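Local coordinates for insecticyanin-A (Manduca sexta, PDB 1Z24), which binds the gamma isomer of biliverdin IX in a lipocalin barrel, forming a blue pigment that, mixed with lipoprotein-bound carotenes, gives hornworms their green camouflage, at residues 29-34 with 163-168; 87-92 with 100-105. One frame throughout, in Å; residues are numbered along the deposited sequence.

Contact 1: residues 29-34 with 163-168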
ATOM      1  N   GLU A  29     -21.670   4.426 -15.343  1.00 24.90           N
ATOM      2  CA  GLU A  29     -20.251   4.605 -15.068  1.00 26.66           C
ATOM      3  C   GLU A  29     -19.888   6.058 -15.350  1.00 25.73           C
ATOM      4  O   GLU A  29     -19.643   6.400 -16.466  1.00 26.35           O
ATOM      5  CB  GLU A  29     -19.472   3.653 -15.972  1.00 16.39           C
ATOM      6  CG  GLU A  29     -17.972   3.966 -15.892  1.00 21.89           C
ATOM      7  CD  GLU A  29     -17.247   3.058 -16.792  1.00 27.51           C
ATOM      8  OE1 GLU A  29     -17.014   1.884 -16.508  1.00 24.39           O
ATOM      9  OE2 GLU A  29     -16.957   3.641 -17.922  1.00 23.73           O
ATOM     10  N   ILE A  30     -19.903   6.912 -14.343  1.00 22.18           N
ATOM     11  CA  ILE A  30     -19.618   8.313 -14.511  1.00 21.32           C
ATOM     12  C   ILE A  30     -18.201   8.458 -14.910  1.00 29.03           C
ATOM     13  O   ILE A  30     -17.825   9.270 -15.735  1.00 28.59           O
ATOM     14  CB  ILE A  30     -19.857   9.004 -13.163  1.00 25.67           C
ATOM     15  CG1 ILE A  30     -21.313   8.934 -12.798  1.00 31.77           C
ATOM     16  CG2 ILE A  30     -19.453  10.457 -13.231  1.00 25.32           C
ATOM     17  CD1 ILE A  30     -22.183   9.479 -13.898  1.00 32.28           C
ATOM     18  N   ALA A  31     -17.369   7.654 -14.312  1.00 28.37           N
ATOM     19  CA  ALA A  31     -15.963   7.758 -14.677  1.00 29.39           C
ATOM     20  C   ALA A  31     -15.269   6.501 -14.274  1.00 36.57           C
ATOM     21  O   ALA A  31     -15.791   5.756 -13.424  1.00 20.45           O
ATOM     22  CB  ALA A  31     -15.258   8.886 -13.972  1.00 21.33           C
ATOM     23  N   LYS A  32     -14.096   6.256 -14.856  1.00 27.93           N
ATOM     24  CA  LYS A  32     -13.349   5.048 -14.473  1.00 33.28           C
ATOM     25  C   LYS A  32     -11.865   5.271 -14.675  1.00 33.66           C
ATOM     26  O   LYS A  32     -11.525   6.242 -15.323  1.00 23.01           O
ATOM     27  CB  LYS A  32     -13.684   3.878 -15.457  1.00 22.33           C
ATOM     28  CG  LYS A  32     -13.400   4.240 -16.937  1.00 27.50           C
ATOM     29  CD  LYS A  32     -13.483   3.066 -17.909  1.00 28.44           C
ATOM     30  CE  LYS A  32     -13.467   3.494 -19.405  1.00 24.26           C
ATOM     31  NZ  LYS A  32     -14.729   4.152 -19.727  1.00 22.75           N
ATOM     32  N   LEU A  33     -11.009   4.371 -14.120  1.00 23.55           N
ATOM     33  CA  LEU A  33      -9.599   4.447 -14.373  1.00 24.39           C
ATOM     34  C   LEU A  33      -9.489   3.656 -15.710  1.00 31.96           C
ATOM     35  O   LEU A  33     -10.407   2.827 -15.950  1.00 26.55           O
ATOM     36  CB  LEU A  33      -8.754   3.739 -13.317  1.00 24.51           C
ATOM     37  CG  LEU A  33      -8.710   4.435 -11.944  1.00 30.80           C
ATOM     38  CD1 LEU A  33      -7.686   3.746 -11.055  1.00 27.23           C
ATOM     39  CD2 LEU A  33      -8.377   5.891 -12.013  1.00 23.75           C
ATOM     40  N   PRO A  34      -8.497   3.903 -16.564  1.00 27.83           N
ATOM     41  CA  PRO A  34      -8.416   3.164 -17.799  1.00 25.67           C
ATOM     42  C   PRO A  34      -8.434   1.645 -17.603  1.00 30.23           C
ATOM     43  O   PRO A  34      -7.860   1.149 -16.626  1.00 26.47           O
ATOM     44  CB  PRO A  34      -7.015   3.410 -18.319  1.00 27.27           C
ATOM     45  CG  PRO A  34      -6.486   4.609 -17.635  1.00 30.41           C
ATOM     46  CD  PRO A  34      -7.362   4.823 -16.443  1.00 19.18           C
ATOM     47  N   SER A 163      -6.951  11.773  -9.911  1.00 35.30           N
ATOM     48  CA  SER A 163      -6.635  12.538 -11.078  1.00 29.78           C
ATOM     49  C   SER A 163      -6.522  11.666 -12.288  1.00 31.72           C
ATOM     50  O   SER A 163      -6.336  12.142 -13.384  1.00 34.83           O
ATOM     51  CB  SER A 163      -5.323  13.268 -10.861  1.00 30.41           C
ATOM     52  OG  SER A 163      -4.267  12.389 -11.082  1.00 36.80           O
ATOM     53  N   LYS A 164      -6.616  10.385 -12.114  1.00 32.76           N
ATOM     54  CA  LYS A 164      -6.492   9.569 -13.294  1.00 23.47           C
ATOM     55  C   LYS A 164      -7.860   9.132 -13.797  1.00 42.33           C
ATOM     56  O   LYS A 164      -7.933   8.387 -14.732  1.00 28.04           O
ATOM     57  CB  LYS A 164      -5.708   8.380 -12.898  1.00 47.45           C
ATOM     58  CG  LYS A 164      -4.280   8.762 -12.559  1.00 33.02           C
ATOM     59  CD  LYS A 164      -3.612   9.372 -13.771  1.00 29.43           C
ATOM     60  CE  LYS A 164      -2.171   9.816 -13.548  1.00 46.20           C
ATOM     61  NZ  LYS A 164      -1.209   8.714 -13.672  1.00100.00           N
ATOM     62  N   PHE A 165      -8.962   9.564 -13.189  1.00 30.12           N
ATOM     63  CA  PHE A 165     -10.284   9.147 -13.676  1.00 27.14           C
ATOM     64  C   PHE A 165     -10.625   9.731 -15.044  1.00 30.54           C
ATOM     65  O   PHE A 165     -10.249  10.830 -15.405  1.00 37.61           O
ATOM     66  CB  PHE A 165     -11.451   9.473 -12.774  1.00 31.90           C
ATOM     67  CG  PHE A 165     -11.636   8.527 -11.621  1.00 28.38           C
ATOM     68  CD1 PHE A 165     -12.109   7.240 -11.835  1.00 29.75           C
ATOM     69  CD2 PHE A 165     -11.335   8.923 -10.318  1.00 26.44           C
ATOM     70  CE1 PHE A 165     -12.259   6.358 -10.764  1.00 32.85           C
ATOM     71  CE2 PHE A 165     -11.466   8.075  -9.226  1.00 32.86           C
ATOM     72  CZ  PHE A 165     -11.934   6.788  -9.475  1.00 38.13           C
ATOM     73  N   ILE A 166     -11.347   8.973 -15.815  1.00 31.98           N
ATOM     74  CA  ILE A 166     -11.749   9.397 -17.133  1.00 25.53           C
ATOM     75  C   ILE A 166     -13.259   9.369 -17.190  1.00 40.55           C
ATOM     76  O   ILE A 166     -13.849   8.318 -16.962  1.00 25.74           O
ATOM     77  CB  ILE A 166     -11.191   8.471 -18.175  1.00 36.02           C
ATOM     78  CG1 ILE A 166      -9.674   8.672 -18.297  1.00 32.14           C
ATOM     79  CG2 ILE A 166     -11.834   8.862 -19.496  1.00 31.11           C
ATOM     80  CD1 ILE A 166      -9.069   7.349 -18.746  1.00 60.32           C
ATOM     81  N   SER A 167     -13.877  10.518 -17.505  1.00 31.18           N
ATOM     82  CA  SER A 167     -15.343  10.662 -17.552  1.00 33.72           C
ATOM     83  C   SER A 167     -15.999   9.969 -18.704  1.00 25.92           C
ATOM     84  O   SER A 167     -15.433   9.994 -19.795  1.00 33.89           O
ATOM     85  CB  SER A 167     -15.653  12.122 -17.514  1.00 28.81           C
ATOM     86  OG  SER A 167     -15.658  12.570 -16.158  1.00100.00           O
ATOM     87  N   ASN A 168     -17.148   9.326 -18.467  1.00 24.66           N
ATOM     88  CA  ASN A 168     -17.883   8.626 -19.520  1.00 16.89           C
ATOM     89  C   ASN A 168     -18.928   9.589 -20.148  1.00 33.40           C
ATOM     90  O   ASN A 168     -19.083  10.715 -19.729  1.00 31.82           O
ATOM     91  CB  ASN A 168     -18.577   7.368 -19.086  1.00 32.62           C
ATOM     92  CG  ASN A 168     -18.637   6.448 -20.276  1.00 31.49           C
ATOM     93  OD1 ASN A 168     -18.936   6.846 -21.417  1.00 34.83           O
ATOM     94  ND2 ASN A 168     -18.304   5.215 -20.014  1.00 37.99           N
TER

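Contact 2: residues 87-92 with 100-105. With BLV (biliverdin IX gamma chromophore), chain B.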
ATOM      1  N   LYS A  87     -18.238  -7.280  -1.797  1.00 30.71           N
ATOM      2  CA  LYS A  87     -17.420  -7.956  -2.758  1.00 22.08           C
ATOM      3  C   LYS A  87     -18.313  -8.946  -3.473  1.00 28.01           C
ATOM      4  O   LYS A  87     -18.995  -9.769  -2.842  1.00 32.16           O
ATOM      5  CB  LYS A  87     -16.247  -8.569  -1.960  1.00 20.23           C
ATOM      6  CG  LYS A  87     -15.067  -8.887  -2.864  1.00 25.40           C
ATOM      7  CD  LYS A  87     -13.983  -9.708  -2.167  1.00 25.67           C
ATOM      8  CE  LYS A  87     -13.293  -8.995  -1.020  1.00 24.76           C
ATOM      9  NZ  LYS A  87     -12.195  -9.836  -0.469  1.00 27.62           N
ATOM     10  N   TYR A  88     -18.344  -8.860  -4.801  1.00 20.34           N
ATOM     11  CA  TYR A  88     -19.189  -9.744  -5.573  1.00 24.93           C
ATOM     12  C   TYR A  88     -18.511 -10.313  -6.807  1.00 30.33           C
ATOM     13  O   TYR A  88     -17.497  -9.824  -7.309  1.00 25.52           O
ATOM     14  CB  TYR A  88     -20.571  -9.054  -5.832  1.00 21.78           C
ATOM     15  CG  TYR A  88     -20.490  -7.825  -6.691  1.00 24.57           C
ATOM     16  CD1 TYR A  88     -20.620  -7.896  -8.088  1.00 20.65           C
ATOM     17  CD2 TYR A  88     -20.207  -6.586  -6.102  1.00 32.82           C
ATOM     18  CE1 TYR A  88     -20.569  -6.756  -8.904  1.00 25.11           C
ATOM     19  CE2 TYR A  88     -20.128  -5.440  -6.893  1.00 25.61           C
ATOM     20  CZ  TYR A  88     -20.313  -5.530  -8.276  1.00 36.55           C
ATOM     21  OH  TYR A  88     -20.198  -4.378  -9.015  1.00 28.97           O
ATOM     22  N   VAL A  89     -19.095 -11.378  -7.303  1.00 21.49           N
ATOM     23  CA  VAL A  89     -18.564 -12.041  -8.476  1.00 24.98           C
ATOM     24  C   VAL A  89     -19.584 -12.041  -9.591  1.00 26.21           C
ATOM     25  O   VAL A  89     -20.752 -12.301  -9.325  1.00 32.41           O
ATOM     26  CB  VAL A  89     -18.328 -13.508  -8.148  1.00 25.37           C
ATOM     27  CG1 VAL A  89     -17.692 -14.250  -9.361  1.00 16.05           C
ATOM     28  CG2 VAL A  89     -17.571 -13.597  -6.807  1.00 32.89           C
ATOM     29  N   MET A  90     -19.096 -11.733 -10.811  1.00 24.16           N
ATOM     30  CA  MET A  90     -19.870 -11.691 -12.027  1.00 27.57           C
ATOM     31  C   MET A  90     -19.289 -12.761 -12.908  1.00 32.69           C
ATOM     32  O   MET A  90     -18.096 -12.768 -13.168  1.00 25.97           O
ATOM     33  CB  MET A  90     -19.735 -10.345 -12.689  1.00 22.41           C
ATOM     34  CG  MET A  90     -20.330  -9.275 -11.776  1.00 22.80           C
ATOM     35  SD  MET A  90     -20.396  -7.700 -12.685  1.00 28.82           S
ATOM     36  CE  MET A  90     -18.619  -7.259 -12.912  1.00 22.31           C
ATOM     37  N   THR A  91     -20.131 -13.684 -13.323  1.00 28.21           N
ATOM     38  CA  THR A  91     -19.655 -14.737 -14.133  1.00 23.60           C
ATOM     39  C   THR A  91     -20.305 -14.646 -15.454  1.00 33.74           C
ATOM     40  O   THR A  91     -21.545 -14.588 -15.595  1.00 29.93           O
ATOM     41  CB  THR A  91     -20.090 -16.024 -13.506  1.00 23.84           C
ATOM     42  OG1 THR A  91     -19.516 -16.121 -12.198  1.00 32.50           O
ATOM     43  CG2 THR A  91     -19.650 -17.183 -14.402  1.00 21.78           C
ATOM     44  N   PHE A  92     -19.425 -14.622 -16.416  1.00 21.44           N
ATOM     45  CA  PHE A  92     -19.798 -14.542 -17.836  1.00 27.32           C
ATOM     46  C   PHE A  92     -19.215 -15.704 -18.643  1.00 35.44           C
ATOM     47  O   PHE A  92     -18.118 -16.154 -18.364  1.00 36.29           O
ATOM     48  CB  PHE A  92     -19.238 -13.265 -18.501  1.00 27.20           C
ATOM     49  CG  PHE A  92     -19.817 -12.071 -17.850  1.00 29.51           C
ATOM     50  CD1 PHE A  92     -21.138 -11.684 -18.100  1.00 29.24           C
ATOM     51  CD2 PHE A  92     -19.033 -11.381 -16.923  1.00 27.52           C
ATOM     52  CE1 PHE A  92     -21.653 -10.563 -17.449  1.00 25.75           C
ATOM     53  CE2 PHE A  92     -19.528 -10.243 -16.269  1.00 32.33           C
ATOM     54  CZ  PHE A  92     -20.839  -9.863 -16.554  1.00 23.55           C
ATOM     55  N   ASN A 100     -14.786 -14.943 -14.217  1.00 28.98           N
ATOM     56  CA  ASN A 100     -15.252 -14.602 -12.879  1.00 25.50           C
ATOM     57  C   ASN A 100     -14.671 -13.258 -12.436  1.00 25.30           C
ATOM     58  O   ASN A 100     -13.570 -13.175 -11.921  1.00 34.11           O
ATOM     59  CB  ASN A 100     -14.906 -15.640 -11.878  1.00 27.87           C
ATOM     60  CG  ASN A 100     -15.625 -16.918 -12.241  1.00 45.59           C
ATOM     61  OD1 ASN A 100     -16.828 -17.058 -12.149  1.00 37.76           O
ATOM     62  ND2 ASN A 100     -14.902 -17.865 -12.734  1.00 39.38           N
ATOM     63  N   LEU A 101     -15.427 -12.194 -12.664  1.00 20.71           N
ATOM     64  CA  LEU A 101     -14.992 -10.853 -12.293  1.00 28.32           C
ATOM     65  C   LEU A 101     -15.383 -10.518 -10.869  1.00 29.84           C
ATOM     66  O   LEU A 101     -16.509 -10.811 -10.401  1.00 35.01           O
ATOM     67  CB  LEU A 101     -15.427  -9.735 -13.255  1.00 23.12           C
ATOM     68  CG  LEU A 101     -15.152 -10.104 -14.729  1.00 23.06           C
ATOM     69  CD1 LEU A 101     -15.661  -8.988 -15.631  1.00 23.48           C
ATOM     70  CD2 LEU A 101     -13.626 -10.247 -14.960  1.00 18.42           C
ATOM     71  N   VAL A 102     -14.434  -9.862 -10.192  1.00 23.50           N
ATOM     72  CA  VAL A 102     -14.658  -9.527  -8.836  1.00 28.95           C
ATOM     73  C   VAL A 102     -14.441  -8.090  -8.428  1.00 20.05           C
ATOM     74  O   VAL A 102     -13.356  -7.756  -7.966  1.00 24.48           O
ATOM     75  CB  VAL A 102     -13.772 -10.470  -7.940  1.00 40.52           C
ATOM     76  CG1 VAL A 102     -14.065 -10.236  -6.460  1.00 24.47           C
ATOM     77  CG2 VAL A 102     -13.941 -11.952  -8.225  1.00 18.58           C
ATOM     78  N   PRO A 103     -15.464  -7.260  -8.526  1.00 32.57           N
ATOM     79  CA  PRO A 103     -15.283  -5.893  -8.094  1.00 27.05           C
ATOM     80  C   PRO A 103     -15.412  -5.760  -6.570  1.00 23.58           C
ATOM     81  O   PRO A 103     -16.196  -6.425  -5.908  1.00 25.62           O
ATOM     82  CB  PRO A 103     -16.440  -5.119  -8.707  1.00 25.55           C
ATOM     83  CG  PRO A 103     -17.167  -6.099  -9.627  1.00 17.27           C
ATOM     84  CD  PRO A 103     -16.830  -7.471  -9.087  1.00 23.26           C
ATOM     85  N   TRP A 104     -14.625  -4.902  -6.008  1.00 21.50           N
ATOM     86  CA  TRP A 104     -14.687  -4.669  -4.600  1.00 17.59           C
ATOM     87  C   TRP A 104     -15.395  -3.319  -4.428  1.00 32.18           C
ATOM     88  O   TRP A 104     -15.048  -2.347  -5.079  1.00 27.66           O
ATOM     89  CB  TRP A 104     -13.260  -4.448  -3.980  1.00 17.06           C
ATOM     90  CG  TRP A 104     -12.449  -5.701  -4.008  1.00 26.83           C
ATOM     91  CD1 TRP A 104     -12.402  -6.580  -5.053  1.00 20.85           C
ATOM     92  CD2 TRP A 104     -11.566  -6.206  -3.007  1.00 21.55           C
ATOM     93  NE1 TRP A 104     -11.560  -7.620  -4.758  1.00 25.75           N
ATOM     94  CE2 TRP A 104     -10.998  -7.393  -3.503  1.00 33.13           C
ATOM     95  CE3 TRP A 104     -11.142  -5.735  -1.779  1.00 20.29           C
ATOM     96  CZ2 TRP A 104     -10.034  -8.128  -2.770  1.00 22.25           C
ATOM     97  CZ3 TRP A 104     -10.234  -6.451  -1.030  1.00 23.20           C
ATOM     98  CH2 TRP A 104      -9.663  -7.623  -1.539  1.00 27.29           C
ATOM     99  N   VAL A 105     -16.379  -3.245  -3.548  1.00 25.11           N
ATOM    100  CA  VAL A 105     -17.096  -2.001  -3.305  1.00 29.01           C
ATOM    101  C   VAL A 105     -16.471  -1.319  -2.111  1.00 24.26           C
ATOM    102  O   VAL A 105     -16.607  -1.769  -0.962  1.00 29.25           O
ATOM    103  CB  VAL A 105     -18.611  -2.238  -3.014  1.00 19.89           C
ATOM    104  CG1 VAL A 105     -19.411  -0.886  -2.942  1.00 19.82           C
ATOM    105  CG2 VAL A 105     -19.118  -3.010  -4.231  1.00 28.17           C
TER
HETATM  106  NA  BLV B 195     -14.450  -5.322 -15.476  1.00 24.15           N
HETATM  107  C1A BLV B 195     -13.289  -6.007 -15.615  1.00 24.98           C
HETATM  108  C2A BLV B 195     -12.750  -6.501 -14.359  1.00 28.95           C
HETATM  109  C3A BLV B 195     -13.640  -6.105 -13.405  1.00 17.72           C
HETATM  110  C4A BLV B 195     -14.693  -5.359 -14.119  1.00 21.30           C
HETATM  111  CMA BLV B 195     -13.581  -6.275 -11.839  1.00  8.95           C
HETATM  112  OA  BLV B 195     -12.770  -6.191 -16.696  1.00 24.83           O
HETATM  113  CAA BLV B 195     -11.476  -7.222 -14.183  1.00 21.36           C
HETATM  114  CBA BLV B 195     -10.450  -6.133 -14.285  1.00 20.54           C
HETATM  115  CGA BLV B 195      -9.061  -6.770 -14.323  1.00 26.58           C
HETATM  116  O1A BLV B 195      -8.342  -6.784 -13.362  1.00 21.39           O
HETATM  117  O2A BLV B 195      -8.700  -7.297 -15.327  1.00 28.06           O
HETATM  118  CHB BLV B 195     -15.767  -4.758 -13.464  1.00 24.83           C
HETATM  119  NB  BLV B 195     -17.066  -3.818 -15.310  1.00 22.06           N
HETATM  120  C1B BLV B 195     -16.709  -3.883 -13.981  1.00 23.55           C
HETATM  121  C2B BLV B 195     -17.474  -2.949 -13.194  1.00 18.21           C
HETATM  122  C3B BLV B 195     -18.279  -2.328 -14.056  1.00 32.10           C
HETATM  123  C4B BLV B 195     -18.007  -2.869 -15.392  1.00 32.87           C
HETATM  124  CMB BLV B 195     -17.379  -2.743 -11.690  1.00 18.64           C
HETATM  125  CAB BLV B 195     -19.269  -1.252 -13.724  1.00 30.14           C
HETATM  126  CBB BLV B 195     -19.303  -0.233 -14.643  1.00 27.45           C
HETATM  127  CHC BLV B 195     -18.709  -2.481 -16.542  1.00 19.54           C
HETATM  128  NC  BLV B 195     -17.728  -3.655 -18.420  1.00 23.44           N
HETATM  129  C1C BLV B 195     -18.722  -2.956 -17.821  1.00 32.16           C
HETATM  130  C2C BLV B 195     -19.840  -2.716 -18.748  1.00 21.57           C
HETATM  131  C3C BLV B 195     -19.600  -3.284 -19.932  1.00 33.68           C
HETATM  132  C4C BLV B 195     -18.227  -3.899 -19.726  1.00 24.84           C
HETATM  133  CMC BLV B 195     -21.080  -2.051 -18.373  1.00 22.62           C
HETATM  134  CAC BLV B 195     -20.369  -3.358 -21.265  1.00 26.95           C
HETATM  135  CBC BLV B 195     -20.155  -4.376 -22.132  1.00 20.73           C
HETATM  136  CHD BLV B 195     -17.460  -4.557 -20.751  1.00 28.77           C
HETATM  137  ND  BLV B 195     -16.333  -6.253 -19.350  1.00 25.23           N
HETATM  138  C1D BLV B 195     -16.612  -5.637 -20.603  1.00 32.09           C
HETATM  139  C2D BLV B 195     -15.887  -6.358 -21.695  1.00 31.24           C
HETATM  140  C3D BLV B 195     -15.184  -7.387 -21.112  1.00 38.77           C
HETATM  141  C4D BLV B 195     -15.486  -7.299 -19.695  1.00 32.57           C
HETATM  142  CMD BLV B 195     -15.875  -6.040 -23.159  1.00 24.53           C
HETATM  143  OD  BLV B 195     -15.042  -8.074 -18.882  1.00 27.26           O
HETATM  144  CAD BLV B 195     -14.331  -8.380 -21.797  1.00 21.94           C
HETATM  145  CBD BLV B 195     -15.111  -9.677 -21.902  1.00 20.54           C
HETATM  146  CGD BLV B 195     -14.202 -10.852 -22.417  1.00 35.73           C
HETATM  147  O1D BLV B 195     -14.182 -11.119 -23.576  1.00 31.02           O
HETATM  148  O2D BLV B 195     -13.492 -11.485 -21.660  1.00 29.54           O

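Contact 1: residues 29-34 with 163-168
Glu29 OE2 takes a hydrogen bond from Asn168 ND2 at 2.9 Å, with the oxygen lying close to the plane of the amide. This donor meets the anti side of the carboxylate, while Lys32 NZ forms a salt bridge to the same oxygen on its syn side, also at 2.9 Å; each is tilted about 30° out of the carboxylate plane, on opposite faces. Lys32 CG sits between the backbone N and the carbonyl carbon (chi1 56°), and the chain folds at its last torsion to bring the ammonium back to Glu29. Two backbone bonds, Lys32 N to Ile166 O and Ile166 N to Lys32 O, make an antiparallel hydrogen-bonded pair; beyond it a single further bond runs from Asn168 N to Ile30 O, 2.8 Å. At the other end Leu33 CD2 sits over one face of the Phe165 ring, 4.1 Å from its centroid. Pro34 CD rests against Ile166 CD1 at 3.8 Å. The short strand 166-167, which follows helix 144-154 in the chain, thus pairs with strand 25-32, which also meets strands 44-50 and 127-136 of the lipocalin barrel. Ile30 and Ala31 both face Ile134 in a classic beta bulge. Glu29 also touches the biliverdin. Two donors on opposite faces hold OE2, which should limit how the carboxylate can turn; the lysine would be expected to favour its ionised form, nearby Glu38 to oppose it.

Contact 2: residues 87-92 with 100-105
Met90 and Leu101 exchange two backbone hydrogen bonds, Met90 N to Leu101 O and Leu101 N to Met90 O, both 2.8 Å and both in the carbonyl planes. Next along, Thr91 and Asn100 lie side by side as a non-hydrogen-bonded pair, and the Thr91 hydroxyl OG1 donates to Asn100 OD1 at 2.8 Å. At the other end the bond from Tyr88 N to Pro103 O is weak, and Pro103, with no N-H, can return none to Tyr88 O. Lys87 runs alongside the Trp104 indole: CE stands over the centre of the six-membered ring, 3.6 Å from its centroid, and NZ makes a cation-pi contact over the same face. A bend at chi3 (-65°) lays the chain there, while the ammonium has its salt bridge with Asp79. Pro103 CD lies over one face of the Tyr88 phenol, toward its rim, with Pro103 CG 3.5 Å from Tyr88 CZ; Val105 CG2 meets the ring edge. Tyr88 OH hydrogen-bonds to Tyr48 and Asn116. Met90 CE touches both Pro103 CG and the pigment, 3.8 Å from BLV CHB, and Leu101 CD1 approaches BLV OD at 3.4 Å, so this side of the hairpin forms pocket wall. Strands 88-94 and 97-108 make a hairpin in the lipocalin barrel, with strand 66-76 paired to the first, strand 113-122 to the second, and Val57 of strand 55-63 touching Met90 and Phe92.

After strand 3-6 and helix 20-23 the chain enters strand 25-32, whose end and the residues just after it supply the first half of contact 1. Strands 44-50, 55-63 and 66-76 lead to contact 2, which closes a loop of seven residues, the end of the hairpin formed by strands 88-94 and 97-108. Strands 113-122 and 127-136 and helix 144-154 follow before residues 163-168 return to strand 25-32, so contact 1 closes a loop of 128 residues that encloses contact 2. Both reach the same curled sheet; their centres lie about 19 Å apart and their nearest atoms about 10 Å, so the two do not touch. Each gives residues to the biliverdin pocket.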